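Lipoprotein (Bacillus anthracis, PDB 4JG9) is of unknown function but, as a putative lipoprotein built on antiparallel beta sheets, is probably tethered to the bacterial membrane through a lipid anchor. Local coordinates at residues Val39-Pro42 and Ser43-Leu47; Trp92-Asp96 and Pro97-Thr101. All coordinates share one frame; numbering follows the deposited sequence.

Contact 1. Residues Val39-Pro42 and Ser43-Leu47; sequences VNAP and SFFHL
Pro-42 and Phe-45 are the first and last residues of a type I beta turn, and its one hydrogen bond across the contact runs from Phe-45 N to Pro-42 O at 3.0 Å. The N-H points fairly straight at the oxygen, at 161°. Phe-44 N also lies near that oxygen, but the angle is too poor for a bond. On the same side of the turn, Phe-45 CB lies 3.5 Å from Pro-42 O.

The second interaction is a CH-pi contact inside the turn. Pro-42 CB sits over one face of the Phe-44 ring, 3.8 Å from its centroid and 20° off the normal. It is displaced toward CE2 and CZ, with Pro-42 CB to Phe-44 CE2 at 3.6 Å, while Pro-42 CG only grazes CZ. The torsion explains the fold-back: CG of Phe-44 is wedged between the backbone N and the carbonyl carbon (chi1 52°), which swings the ring back over the proline.

Apolar packing on Phe-45 is looser. Its CD2 is 3.9 Å from Ala-41 CB, the methyl meeting the ring obliquely.

Toward the second subunit, Asn-40 ND2 bonds to the carbonyl oxygens of Ser-148 and Pro-118 of that chain, and Phe-44 packs on its Ser-126. Within its own chain the turn lies in the loop before strand 60-63 and rests on strand 102-110: Pro-42 and Phe-45 reach Ile-107, and Phe-45 also Leu-109. The Phe-44 ring meets that of Tyr-160 on strand 153-161.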
ATOM      1  N   VAL A  39       3.165  -7.286  -6.287  1.00 51.12           N
ATOM      2  CA  VAL A  39       2.412  -6.232  -5.607  1.00 50.54           C
ATOM      3  C   VAL A  39       2.138  -5.076  -6.551  1.00 47.76           C
ATOM      4  O   VAL A  39       2.818  -4.926  -7.571  1.00 46.14           O
ATOM      5  CB  VAL A  39       3.159  -5.666  -4.379  1.00 48.58           C
ATOM      6  CG1 VAL A  39       3.512  -6.773  -3.404  1.00 39.01           C
ATOM      7  CG2 VAL A  39       4.405  -4.920  -4.824  1.00 38.46           C
ATOM      8  N   ASN A  40       1.153  -4.254  -6.195  1.00 42.01           N
ATOM      9  CA  ASN A  40       0.905  -3.004  -6.903  1.00 39.18           C
ATOM     10  C   ASN A  40       1.747  -1.874  -6.311  1.00 38.42           C
ATOM     11  O   ASN A  40       2.129  -1.907  -5.141  1.00 37.97           O
ATOM     12  CB  ASN A  40      -0.571  -2.622  -6.825  1.00 37.25           C
ATOM     13  CG  ASN A  40      -1.420  -3.382  -7.820  1.00 45.65           C
ATOM     14  OD1 ASN A  40      -1.017  -3.558  -8.974  1.00 44.26           O
ATOM     15  ND2 ASN A  40      -2.597  -3.847  -7.383  1.00 38.45           N
ATOM     16  N   ALA A  41       2.003  -0.859  -7.122  1.00 41.52           N
ATOM     17  CA  ALA A  41       2.740   0.309  -6.686  1.00 42.81           C
ATOM     18  C   ALA A  41       2.080   1.521  -7.336  1.00 45.33           C
ATOM     19  O   ALA A  41       1.305   1.374  -8.278  1.00 47.21           O
ATOM     20  CB  ALA A  41       4.197   0.195  -7.104  1.00 38.36           C
ATOM     21  N   PRO A  42       2.361   2.722  -6.823  1.00 39.97           N
ATOM     22  CA  PRO A  42       1.812   3.911  -7.487  1.00 40.26           C
ATOM     23  C   PRO A  42       2.319   4.009  -8.922  1.00 42.16           C
ATOM     24  O   PRO A  42       3.430   3.574  -9.213  1.00 42.00           O
ATOM     25  CB  PRO A  42       2.364   5.069  -6.639  1.00 39.62           C
ATOM     26  CG  PRO A  42       2.575   4.457  -5.277  1.00 41.97           C
ATOM     27  CD  PRO A  42       3.028   3.042  -5.551  1.00 35.86           C
ATOM     28  N   SER A  43       1.517   4.578  -9.814  1.00 46.83           N
ATOM     29  CA  SER A  43       1.914   4.650 -11.219  1.00 45.74           C
ATOM     30  C   SER A  43       3.144   5.521 -11.460  1.00 45.75           C
ATOM     31  O   SER A  43       3.783   5.401 -12.500  1.00 44.73           O
ATOM     32  CB  SER A  43       0.761   5.155 -12.070  1.00 40.99           C
ATOM     33  OG  SER A  43       0.508   6.512 -11.771  1.00 45.12           O
ATOM     34  N   PHE A  44       3.460   6.411 -10.522  1.00 47.76           N
ATOM     35  CA  PHE A  44       4.633   7.278 -10.676  1.00 44.42           C
ATOM     36  C   PHE A  44       5.903   6.610 -10.191  1.00 46.73           C
ATOM     37  O   PHE A  44       6.987   7.185 -10.291  1.00 50.37           O
ATOM     38  CB  PHE A  44       4.442   8.659 -10.017  1.00 38.15           C
ATOM     39  CG  PHE A  44       3.996   8.603  -8.578  1.00 36.02           C
ATOM     40  CD1 PHE A  44       4.926   8.499  -7.547  1.00 40.79           C
ATOM     41  CD2 PHE A  44       2.640   8.667  -8.256  1.00 34.32           C
ATOM     42  CE1 PHE A  44       4.513   8.461  -6.198  1.00 38.79           C
ATOM     43  CE2 PHE A  44       2.215   8.631  -6.927  1.00 38.13           C
ATOM     44  CZ  PHE A  44       3.154   8.531  -5.891  1.00 37.42           C
ATOM     45  N   PHE A  45       5.797   5.380  -9.719  1.00 48.19           N
ATOM     46  CA  PHE A  45       6.983   4.671  -9.292  1.00 47.92           C
ATOM     47  C   PHE A  45       7.510   3.757 -10.380  1.00 50.86           C
ATOM     48  O   PHE A  45       6.777   2.957 -10.939  1.00 54.70           O
ATOM     49  CB  PHE A  45       6.728   3.838  -8.045  1.00 47.10           C
ATOM     50  CG  PHE A  45       7.837   2.881  -7.741  1.00 51.33           C
ATOM     51  CD1 PHE A  45       8.979   3.310  -7.105  1.00 46.78           C
ATOM     52  CD2 PHE A  45       7.750   1.560  -8.118  1.00 49.20           C
ATOM     53  CE1 PHE A  45      10.008   2.438  -6.834  1.00 45.19           C
ATOM     54  CE2 PHE A  45       8.775   0.681  -7.852  1.00 47.51           C
ATOM     55  CZ  PHE A  45       9.905   1.122  -7.208  1.00 44.87           C
ATOM     56  N   HIS A  46       8.796   3.887 -10.664  1.00 51.65           N
ATOM     57  CA  HIS A  46       9.458   3.042 -11.635  1.00 52.49           C
ATOM     58  C   HIS A  46      10.703   2.468 -11.001  1.00 53.30           C
ATOM     59  O   HIS A  46      11.352   3.116 -10.198  1.00 52.54           O
ATOM     60  CB  HIS A  46       9.825   3.830 -12.888  1.00 64.06           C
ATOM     61  CG  HIS A  46       8.693   4.622 -13.456  1.00 86.70           C
ATOM     62  ND1 HIS A  46       7.620   4.036 -14.089  1.00 91.75           N
ATOM     63  CD2 HIS A  46       8.467   5.956 -13.489  1.00 91.94           C
ATOM     64  CE1 HIS A  46       6.780   4.976 -14.485  1.00 91.26           C
ATOM     65  NE2 HIS A  46       7.271   6.149 -14.132  1.00 92.75           N
ATOM     66  N   LEU A  47      11.035   1.246 -11.374  1.00 57.88           N
ATOM     67  CA  LEU A  47      12.196   0.573 -10.824  1.00 56.78           C
ATOM     68  C   LEU A  47      13.488   1.293 -11.171  1.00 58.60           C
ATOM     69  O   LEU A  47      14.480   1.178 -10.469  1.00 61.72           O
ATOM     70  CB  LEU A  47      12.246  -0.880 -11.273  1.00 55.79           C
ATOM     71  CG  LEU A  47      11.443  -1.823 -10.386  1.00 59.38           C
ATOM     72  CD1 LEU A  47      11.567  -3.254 -10.868  1.00 62.56           C
ATOM     73  CD2 LEU A  47      11.916  -1.710  -8.952  1.00 54.85           C
TER

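Contact 2. Residues Trp92-Asp96 and Pro97-Thr101; sequences WYFLD and PEMPT
An Asx turn laid over a type I beta turn, Asp-96 to Met-99, opens the loop that leads from strand 88-94 to strand 102-110. Asp-96 supplies both acceptors. Its side-chain OD1 takes the N-H of Glu-98 at 2.7 Å and 155°, a bond that comes in from above the carboxylate plane. Its backbone O takes the N-H of Met-99 at 3.2 Å, more bent. With CG anti to the backbone N (chi1 -174°), the Asp-96 carboxylate is carried forward over the turn, and OD1 also lies 3.2 Å from Pro-97 CD.

At the end of the turn, Met-99, a selenomethionine in this crystal, bends at chi2 toward Phe-94, the last residue of the strand. Its SE and CE each stand 4.1 Å from Phe-94 CD1. SE is 5.3 Å from the ring centroid and 67° off the normal, an oblique Met-aromatic contact. Both side chains also pack on Ile-136 of strand 131-136.

Asp-96 OD2 is hydrogen-bonded to Tyr-166 OH, so both carboxylate oxygens are engaged, which should restrain the rotation of the group. The Glu-98 N-H would favour negative charge on OD1, while the carboxylate of Glu-98, 5.9 Å from OD1 at its OE1, may oppose it slightly.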
ATOM      1  N   TRP A  92      11.069  15.180   9.996  1.00 47.17           N
ATOM      2  CA  TRP A  92      11.648  15.395   8.677  1.00 43.65           C
ATOM      3  C   TRP A  92      11.899  16.878   8.453  1.00 43.91           C
ATOM      4  O   TRP A  92      11.159  17.724   8.968  1.00 45.84           O
ATOM      5  CB  TRP A  92      10.748  14.823   7.593  1.00 41.35           C
ATOM      6  CG  TRP A  92      10.924  13.356   7.446  1.00 45.96           C
ATOM      7  CD1 TRP A  92      10.600  12.395   8.367  1.00 47.01           C
ATOM      8  CD2 TRP A  92      11.462  12.665   6.315  1.00 43.13           C
ATOM      9  NE1 TRP A  92      10.916  11.148   7.882  1.00 44.17           N
ATOM     10  CE2 TRP A  92      11.439  11.281   6.622  1.00 44.10           C
ATOM     11  CE3 TRP A  92      11.960  13.075   5.074  1.00 44.10           C
ATOM     12  CZ2 TRP A  92      11.894  10.306   5.731  1.00 43.62           C
ATOM     13  CZ3 TRP A  92      12.416  12.099   4.185  1.00 47.14           C
ATOM     14  CH2 TRP A  92      12.376  10.731   4.522  1.00 45.93           C
ATOM     15  N   TYR A  93      12.952  17.184   7.696  1.00 40.79           N
ATOM     16  CA  TYR A  93      13.373  18.565   7.486  1.00 43.91           C
ATOM     17  C   TYR A  93      13.495  18.890   6.005  1.00 45.62           C
ATOM     18  O   TYR A  93      14.174  18.168   5.253  1.00 43.95           O
ATOM     19  CB  TYR A  93      14.719  18.814   8.176  1.00 42.90           C
ATOM     20  CG  TYR A  93      14.693  18.638   9.675  1.00 44.55           C
ATOM     21  CD1 TYR A  93      14.872  17.385  10.249  1.00 44.68           C
ATOM     22  CD2 TYR A  93      14.511  19.726  10.521  1.00 43.37           C
ATOM     23  CE1 TYR A  93      14.861  17.220  11.632  1.00 46.63           C
ATOM     24  CE2 TYR A  93      14.494  19.571  11.900  1.00 44.42           C
ATOM     25  CZ  TYR A  93      14.675  18.317  12.450  1.00 48.56           C
ATOM     26  OH  TYR A  93      14.661  18.150  13.820  1.00 50.98           O
ATOM     27  N   PHE A  94      12.865  19.993   5.602  1.00 43.93           N
ATOM     28  CA  PHE A  94      12.856  20.418   4.206  1.00 44.30           C
ATOM     29  C   PHE A  94      13.820  21.566   4.004  1.00 46.23           C
ATOM     30  O   PHE A  94      13.436  22.732   4.094  1.00 49.56           O
ATOM     31  CB  PHE A  94      11.433  20.786   3.782  1.00 46.65           C
ATOM     32  CG  PHE A  94      10.441  19.716   4.100  1.00 48.71           C
ATOM     33  CD1 PHE A  94      10.429  18.536   3.381  1.00 48.09           C
ATOM     34  CD2 PHE A  94       9.553  19.867   5.147  1.00 51.73           C
ATOM     35  CE1 PHE A  94       9.543  17.537   3.687  1.00 49.13           C
ATOM     36  CE2 PHE A  94       8.662  18.873   5.457  1.00 49.89           C
ATOM     37  CZ  PHE A  94       8.656  17.706   4.727  1.00 51.00           C
ATOM     38  N   LEU A  95      15.074  21.206   3.737  1.00 43.95           N
ATOM     39  CA  LEU A  95      16.194  22.131   3.695  1.00 42.73           C
ATOM     40  C   LEU A  95      16.190  22.962   2.431  1.00 53.20           C
ATOM     41  O   LEU A  95      16.650  24.108   2.423  1.00 62.14           O
ATOM     42  CB  LEU A  95      17.510  21.354   3.794  1.00 44.29           C
ATOM     43  CG  LEU A  95      17.531  20.258   4.869  1.00 49.97           C
ATOM     44  CD1 LEU A  95      18.791  19.425   4.763  1.00 50.85           C
ATOM     45  CD2 LEU A  95      17.437  20.879   6.263  1.00 52.49           C
ATOM     46  N   ASP A  96      15.669  22.376   1.361  1.00 52.99           N
ATOM     47  CA  ASP A  96      15.614  23.046   0.071  1.00 56.84           C
ATOM     48  C   ASP A  96      14.744  24.314   0.156  1.00 60.35           C
ATOM     49  O   ASP A  96      13.537  24.242   0.442  1.00 62.25           O
ATOM     50  CB  ASP A  96      15.075  22.065  -0.966  1.00 55.36           C
ATOM     51  CG  ASP A  96      15.118  22.604  -2.379  1.00 61.15           C
ATOM     52  OD1 ASP A  96      15.382  23.811  -2.574  1.00 63.08           O
ATOM     53  OD2 ASP A  96      14.874  21.803  -3.308  1.00 63.05           O
ATOM     54  N   PRO A  97      15.368  25.487  -0.078  1.00 58.17           N
ATOM     55  CA  PRO A  97      14.657  26.770  -0.053  1.00 59.13           C
ATOM     56  C   PRO A  97      13.661  26.879  -1.200  1.00 62.32           C
ATOM     57  O   PRO A  97      12.803  27.762  -1.179  1.00 62.80           O
ATOM     58  CB  PRO A  97      15.779  27.806  -0.215  1.00 50.31           C
ATOM     59  CG  PRO A  97      16.899  27.074  -0.838  1.00 51.17           C
ATOM     60  CD  PRO A  97      16.811  25.662  -0.317  1.00 54.93           C
ATOM     61  N   GLU A  98      13.783  26.000  -2.190  1.00 64.92           N
ATOM     62  CA  GLU A  98      12.816  25.958  -3.283  1.00 73.00           C
ATOM     63  C   GLU A  98      12.109  24.594  -3.356  1.00 67.27           C
ATOM     64  O   GLU A  98      11.876  24.059  -4.438  1.00 62.73           O
ATOM     65  CB  GLU A  98      13.489  26.306  -4.612  1.00 79.55           C
ATOM     66  CG  GLU A  98      13.661  27.803  -4.818  1.00 89.27           C
ATOM     67  CD  GLU A  98      14.617  28.134  -5.945  1.00 99.32           C
ATOM     68  OE1 GLU A  98      14.496  27.534  -7.034  1.00103.38           O
ATOM     69  OE2 GLU A  98      15.493  28.998  -5.740  1.00103.57           O
HETATM   70  N   MSE A  99      11.774  24.052  -2.187  1.00 63.17           N
HETATM   71  CA  MSE A  99      11.045  22.800  -2.086  1.00 57.08           C
HETATM   72  C   MSE A  99       9.752  22.906  -2.861  1.00 55.59           C
HETATM   73  O   MSE A  99       8.975  23.825  -2.630  1.00 60.07           O
HETATM   74  CB  MSE A  99      10.696  22.508  -0.632  1.00 56.80           C
HETATM   75  CG  MSE A  99      10.126  21.115  -0.431  1.00 55.88           C
HETATM   76 SE   MSE A  99      11.548  19.804  -0.344  1.00 75.21          SE
HETATM   77  CE  MSE A  99      10.450  18.287  -0.701  1.00 58.90           C
ATOM     78  N   PRO A 100       9.507  21.956  -3.772  1.00 52.70           N
ATOM     79  CA  PRO A 100       8.279  21.977  -4.577  1.00 47.79           C
ATOM     80  C   PRO A 100       7.045  21.823  -3.700  1.00 45.15           C
ATOM     81  O   PRO A 100       7.120  21.240  -2.616  1.00 46.27           O
ATOM     82  CB  PRO A 100       8.419  20.747  -5.470  1.00 44.86           C
ATOM     83  CG  PRO A 100       9.860  20.366  -5.406  1.00 51.02           C
ATOM     84  CD  PRO A 100      10.335  20.772  -4.053  1.00 52.38           C
ATOM     85  N   THR A 101       5.918  22.332  -4.170  1.00 40.49           N
ATOM     86  CA  THR A 101       4.659  22.187  -3.453  1.00 40.10           C
ATOM     87  C   THR A 101       3.981  20.861  -3.814  1.00 41.75           C
ATOM     88  O   THR A 101       4.017  20.447  -4.975  1.00 43.30           O
ATOM     89  CB  THR A 101       3.695  23.328  -3.822  1.00 40.73           C
ATOM     90  OG1 THR A 101       4.311  24.585  -3.554  1.00 41.69           O
ATOM     91  CG2 THR A 101       2.369  23.215  -3.055  1.00 38.57           C
TER

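How the contacts relate
From the N terminus the chain first makes contact 1, a tight turn in the long loop ahead of strand 60-63. It then runs through strands 60-63, 66-69, 75-78 and 88-94 of one antiparallel sheet before reaching contact 2. There the loop between strands 88-94 and 102-110 turns, taking the chain from that sheet into the other one. The contacts follow in series, neither nested nor crossed. The centres of contact 1 and contact 2 are about 24 Å apart and the nearest atoms of contact 1 and contact 2 about 12 Å, so they do not touch. Each meets the second sheet: 39-47 packs on strand 102-110 and faces the other subunit, whereas 92-101 joins the two sheets within its own chain.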